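Local coordinates for protein Hydrogenase/urease maturation factor HypB (Helicobacter pylori, PDB 4LPS) that hydrolyses GTP slowly as a metal-binding maturation factor needed to insert nickel into [NiFe] hydrogenase and to mature urease, at residues A[154-159]-A[180-185]; A[165-170]-A[198-203]. All coordinates share one frame; numbering follows the deposited sequence.

Contact 1 pairs neighbouring parallel strands of the central sheet, and contact 2 packs the helical segments that follow those same strands, so the two alternate along the sequence. Their centres lie about 13 Å apart. Leu157 joins them directly: its CD1 is 3.7 Å from Lys165 CB, and its CD2 is 4.1 Å from Val166 CG2. Contact 1 ends at the nucleotide, where 180-185 supplies Lys183 and Asp185 to the guanosine of GDP, about 9 Å separating the Leu156 side chain from the magnesium ion. Contact 2 packs on the sheet face carrying Leu157, away from that guanine; its Lys165 lines a separate GDP pocket with Pro160, Glu161 and Phe190.

Contact 1. Residues A[154-159]-A[180-185]; sequences IVLLSV and IISKAD. With GDP (guanosine-5'-diphosphate), chain D.
With CG set beside the backbone N (chi1 -45°) and an extended chain beyond it, Lys183 runs past Ser158, its CD 4.0 Å from Ser158 CB, and lays its methylenes over one face of the guanine, CG 3.6 Å from GDP C5. Lys183 and Asp185, just after strand 180-182, are the lysine and aspartate of the G4 (N/T/S)KxD motif of a P-loop GTPase, here Ser182-Lys183-Ala184-Asp185. Lys183 NZ bonds to GDP O4', to Gly56 O and to a water that also reaches Ser158 OG, whose protein partner is Glu161.

Behind this tip the strands run parallel, with register Leu156-Ile180, Leu157-Ile181 and Ser158-Ser182. Four backbone bonds make the ladder; the straightest, Ile180 N to Val155 O, has an N-H...O angle of 169°. In contrast, Ser182 N sits 46° out of the carbonyl plane of Leu157. Leu156 and Ile180 lie side by side on one face, CG to CB 4.1 Å, and Ile154 CG2 touches Ile180 CD1. Ser182 OG packs 3.3 Å from Ser158 CB and bonds to Ser57 O of the P-loop.

Asp185 reads the base with two oxygens: OD1 accepts a hydrogen bond from GDP N1 at 2.7 Å, and OD2 one from GDP N2 at 2.7 Å.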
# COMPACT_ATOMS: atom_id res chain seq x y z
N ILE A 154 -4.26 -0.71 1.81
CA ILE A 154 -4.39 0.72 2.05
C ILE A 154 -4.41 1.50 0.74
O ILE A 154 -3.57 1.28 -0.14
CB ILE A 154 -3.26 1.21 2.96
CG1 ILE A 154 -3.33 0.48 4.30
CG2 ILE A 154 -3.35 2.72 3.16
CD1 ILE A 154 -2.09 0.62 5.17
N VAL A 155 -5.38 2.40 0.62
CA VAL A 155 -5.59 3.16 -0.61
C VAL A 155 -5.24 4.64 -0.45
O VAL A 155 -5.69 5.30 0.48
CB VAL A 155 -7.05 3.04 -1.09
CG1 VAL A 155 -7.25 3.82 -2.37
CG2 VAL A 155 -7.42 1.57 -1.30
N LEU A 156 -4.42 5.15 -1.37
CA LEU A 156 -4.12 6.58 -1.41
C LEU A 156 -5.04 7.29 -2.38
O LEU A 156 -5.26 6.82 -3.50
CB LEU A 156 -2.66 6.84 -1.79
CG LEU A 156 -1.55 6.62 -0.77
CD1 LEU A 156 -1.29 5.14 -0.51
CD2 LEU A 156 -0.27 7.30 -1.24
N LEU A 157 -5.60 8.41 -1.94
CA LEU A 157 -6.29 9.33 -2.83
C LEU A 157 -5.59 10.68 -2.72
O LEU A 157 -5.61 11.31 -1.67
CB LEU A 157 -7.77 9.46 -2.47
CG LEU A 157 -8.54 10.57 -3.20
CD1 LEU A 157 -8.48 10.36 -4.71
CD2 LEU A 157 -9.99 10.64 -2.73
N SER A 158 -4.95 11.11 -3.81
CA SER A 158 -4.20 12.35 -3.77
C SER A 158 -5.12 13.53 -4.04
O SER A 158 -6.09 13.40 -4.79
CB SER A 158 -3.04 12.33 -4.77
OG SER A 158 -3.45 12.72 -6.06
N VAL A 159 -4.84 14.65 -3.37
CA VAL A 159 -5.66 15.85 -3.49
C VAL A 159 -5.87 16.28 -4.95
O VAL A 159 -7.01 16.59 -5.33
CB VAL A 159 -5.04 17.02 -2.68
CG1 VAL A 159 -5.60 18.36 -3.13
CG2 VAL A 159 -5.30 16.83 -1.20
N ILE A 180 -5.63 7.00 2.76
CA ILE A 180 -4.73 8.13 2.93
C ILE A 180 -5.05 9.22 1.92
O ILE A 180 -4.98 8.99 0.71
CB ILE A 180 -3.26 7.71 2.77
CG1 ILE A 180 -2.87 6.70 3.85
CG2 ILE A 180 -2.34 8.92 2.82
CD1 ILE A 180 -1.54 6.03 3.60
N ILE A 181 -5.41 10.41 2.41
CA ILE A 181 -5.50 11.57 1.54
C ILE A 181 -4.10 12.15 1.40
O ILE A 181 -3.61 12.84 2.29
CB ILE A 181 -6.47 12.64 2.09
CG1 ILE A 181 -7.88 12.05 2.25
CG2 ILE A 181 -6.52 13.85 1.16
CD1 ILE A 181 -8.89 13.02 2.85
N SER A 182 -3.46 11.86 0.27
CA SER A 182 -2.06 12.22 0.10
C SER A 182 -1.92 13.58 -0.57
O SER A 182 -2.89 14.11 -1.12
CB SER A 182 -1.32 11.14 -0.70
OG SER A 182 -1.93 10.91 -1.96
N LYS A 183 -0.71 14.13 -0.51
CA LYS A 183 -0.43 15.49 -0.99
C LYS A 183 -1.38 16.49 -0.33
O LYS A 183 -1.93 17.38 -0.99
CB LYS A 183 -0.52 15.56 -2.52
CG LYS A 183 0.19 14.40 -3.22
CD LYS A 183 0.25 14.58 -4.73
CE LYS A 183 0.90 13.38 -5.40
NZ LYS A 183 1.05 13.54 -6.87
N ALA A 184 -1.56 16.34 0.98
CA ALA A 184 -2.49 17.18 1.73
C ALA A 184 -2.07 18.65 1.77
O ALA A 184 -2.88 19.52 2.08
CB ALA A 184 -2.64 16.64 3.15
N ASP A 185 -0.81 18.91 1.45
CA ASP A 185 -0.32 20.28 1.31
C ASP A 185 -1.02 21.05 0.18
O ASP A 185 -0.95 22.28 0.13
CB ASP A 185 1.20 20.28 1.07
CG ASP A 185 1.60 19.37 -0.08
OD1 ASP A 185 1.45 18.14 0.05
OD2 ASP A 185 2.09 19.90 -1.11
PB GDP D . 3.54 7.12 -7.13
O1B GDP D . 3.62 7.08 -8.63
O2B GDP D . 4.55 6.18 -6.52
O3B GDP D . 2.17 6.70 -6.66
O3A GDP D . 3.81 8.62 -6.62
PA GDP D . 5.25 9.33 -6.66
O1A GDP D . 6.01 9.04 -5.39
O2A GDP D . 6.05 8.92 -7.87
O5' GDP D . 4.86 10.88 -6.70
C5' GDP D . 4.48 11.51 -7.92
C4' GDP D . 4.71 13.00 -7.79
O4' GDP D . 4.01 13.51 -6.65
C3' GDP D . 6.18 13.30 -7.55
O3' GDP D . 6.52 14.47 -8.31
C2' GDP D . 6.29 13.63 -6.08
O2' GDP D . 7.31 14.60 -5.86
C1' GDP D . 4.92 14.20 -5.80
N9 GDP D . 4.49 14.02 -4.39
C8 GDP D . 4.50 12.89 -3.66
N7 GDP D . 4.01 13.12 -2.42
C5 GDP D . 3.65 14.42 -2.35
C6 GDP D . 3.06 15.33 -1.34
O6 GDP D . 2.76 14.93 -0.20
N1 GDP D . 2.86 16.61 -1.69
C2 GDP D . 3.18 17.08 -2.91
N2 GDP D . 2.95 18.38 -3.20
N3 GDP D . 3.72 16.30 -3.88
C4 GDP D . 3.97 15.00 -3.66
O HOH W 1 -1.65 13.56 -7.77

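Contact 2. Residues A[165-170]-A[198-203]; sequences KVLKYP and KEDMQK
Val166 and Asp200 point past one another in opposite directions, so that Val166 CG1 comes 3.6 Å from Asp200 CB, on the aliphatic part of the aspartate. The same CG1, anti to the backbone N of Val166 (chi1 171°), also meets Met201 SD at 3.8 Å, and here the two side chains cross at about a right angle. The turn at chi2 of Met201 (-58°) places the sulfur there. Leu167 is turned differently: its side chain lies across that of Asp200, again near a right angle, with CG over the face of the carboxylate, 3.5 Å from Asp200 CG. Its CD1 then extends to the methylenes of Lys203, approaching CE at 4.1 Å.

These meetings join two successive beta-alpha-beta crossovers of the parallel sheet in the G domain: one from strand 152-158 to 178-182, holding the weakly bonded helix 165-168, and one from 178-182 to 210-212, holding helix 194-204. Val166 also touches Leu157, while Met201 touches Ile210 of the outermost strand 210-212, so both helical segments are seated against the sheet.

No direct hydrogen bond links 165-170 to 198-203; a water does so instead. It accepts from Val166 N at 3.0 Å and donates to Asp200 OD2 at 2.7 Å. Held to 165-170 through the water and to its own helix by OD1, the carboxylate would be restricted in rotation beside Leu167 CG. Asp200 OD1 bonds to Gln196 NE2 and forms a salt bridge with Lys203 NZ at 3.5 Å.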
# COMPACT_ATOMS: atom_id res chain seq x y z
N LYS A 165 -13.56 11.15 -5.94
CA LYS A 165 -13.12 9.90 -6.53
C LYS A 165 -13.60 8.66 -5.78
O LYS A 165 -13.65 7.57 -6.34
CB LYS A 165 -11.60 9.88 -6.65
CG LYS A 165 -11.06 10.85 -7.70
CD LYS A 165 -11.48 10.40 -9.09
CE LYS A 165 -11.00 11.37 -10.15
NZ LYS A 165 -11.77 12.65 -10.13
N VAL A 166 -13.96 8.83 -4.51
CA VAL A 166 -14.32 7.69 -3.67
C VAL A 166 -15.53 6.97 -4.24
O VAL A 166 -15.51 5.75 -4.42
CB VAL A 166 -14.61 8.11 -2.21
CG1 VAL A 166 -15.18 6.94 -1.42
CG2 VAL A 166 -13.34 8.61 -1.54
N LEU A 167 -16.59 7.72 -4.53
CA LEU A 167 -17.80 7.13 -5.09
C LEU A 167 -17.64 6.72 -6.56
O LEU A 167 -18.43 5.92 -7.07
CB LEU A 167 -18.98 8.10 -4.96
CG LEU A 167 -19.52 8.29 -3.54
CD1 LEU A 167 -20.94 8.85 -3.55
CD2 LEU A 167 -19.47 6.99 -2.76
N LYS A 168 -16.63 7.26 -7.24
CA LYS A 168 -16.36 6.88 -8.62
C LYS A 168 -15.65 5.54 -8.71
O LYS A 168 -15.77 4.83 -9.71
CB LYS A 168 -15.54 7.95 -9.33
CG LYS A 168 -16.36 9.14 -9.81
CD LYS A 168 -15.48 10.14 -10.54
CE LYS A 168 -16.31 11.22 -11.21
NZ LYS A 168 -15.46 12.28 -11.80
N TYR A 169 -14.91 5.19 -7.67
CA TYR A 169 -14.23 3.91 -7.63
C TYR A 169 -14.55 3.18 -6.33
O TYR A 169 -13.65 2.87 -5.54
CB TYR A 169 -12.72 4.10 -7.80
CG TYR A 169 -12.37 4.79 -9.11
CD1 TYR A 169 -12.40 6.18 -9.21
CD2 TYR A 169 -12.07 4.05 -10.24
CE1 TYR A 169 -12.10 6.81 -10.40
CE2 TYR A 169 -11.77 4.68 -11.44
CZ TYR A 169 -11.79 6.05 -11.51
OH TYR A 169 -11.49 6.68 -12.70
N PRO A 170 -15.84 2.89 -6.09
CA PRO A 170 -16.30 2.36 -4.81
C PRO A 170 -15.69 1.01 -4.44
O PRO A 170 -15.46 0.78 -3.25
CB PRO A 170 -17.82 2.23 -5.00
CG PRO A 170 -18.01 2.10 -6.47
CD PRO A 170 -16.94 2.96 -7.07
N LYS A 198 -14.61 12.22 3.39
CA LYS A 198 -15.04 11.69 4.68
C LYS A 198 -16.47 11.16 4.59
O LYS A 198 -16.76 10.07 5.08
CB LYS A 198 -14.94 12.76 5.76
CG LYS A 198 -15.39 12.30 7.14
CD LYS A 198 -14.36 11.36 7.76
CE LYS A 198 -14.87 10.71 9.03
NZ LYS A 198 -13.95 9.63 9.49
N GLU A 199 -17.34 11.92 3.95
CA GLU A 199 -18.76 11.57 3.87
C GLU A 199 -18.98 10.40 2.92
O GLU A 199 -19.84 9.55 3.18
CB GLU A 199 -19.57 12.78 3.41
CG GLU A 199 -19.70 13.87 4.47
CD GLU A 199 -20.09 15.21 3.88
OE1 GLU A 199 -19.96 16.23 4.59
OE2 GLU A 199 -20.53 15.24 2.71
N ASP A 200 -18.23 10.37 1.83
CA ASP A 200 -18.29 9.26 0.89
C ASP A 200 -17.82 7.96 1.53
O ASP A 200 -18.42 6.90 1.34
CB ASP A 200 -17.47 9.57 -0.36
CG ASP A 200 -18.16 10.54 -1.29
OD1 ASP A 200 -19.32 10.90 -1.01
OD2 ASP A 200 -17.53 10.95 -2.29
N MET A 201 -16.72 8.04 2.27
CA MET A 201 -16.21 6.88 2.99
C MET A 201 -17.17 6.46 4.10
O MET A 201 -17.24 5.28 4.44
CB MET A 201 -14.82 7.15 3.58
CG MET A 201 -13.69 7.11 2.57
SD MET A 201 -13.60 5.52 1.72
CE MET A 201 -13.32 4.40 3.09
N GLN A 202 -17.88 7.43 4.66
CA GLN A 202 -18.88 7.14 5.68
C GLN A 202 -19.97 6.21 5.14
O GLN A 202 -20.43 5.32 5.85
CB GLN A 202 -19.51 8.44 6.19
CG GLN A 202 -18.70 9.15 7.26
CD GLN A 202 -18.59 8.37 8.55
OE1 GLN A 202 -17.54 8.37 9.20
NE2 GLN A 202 -19.67 7.71 8.94
N LYS A 203 -20.36 6.43 3.89
CA LYS A 203 -21.35 5.59 3.23
C LYS A 203 -20.79 4.22 2.86
O LYS A 203 -21.45 3.20 3.03
CB LYS A 203 -21.90 6.30 1.99
CG LYS A 203 -22.53 7.66 2.29
CD LYS A 203 -23.48 8.11 1.18
CE LYS A 203 -22.75 8.86 0.08
NZ LYS A 203 -22.47 10.27 0.45
O HOH W 2 -14.93 11.23 -2.90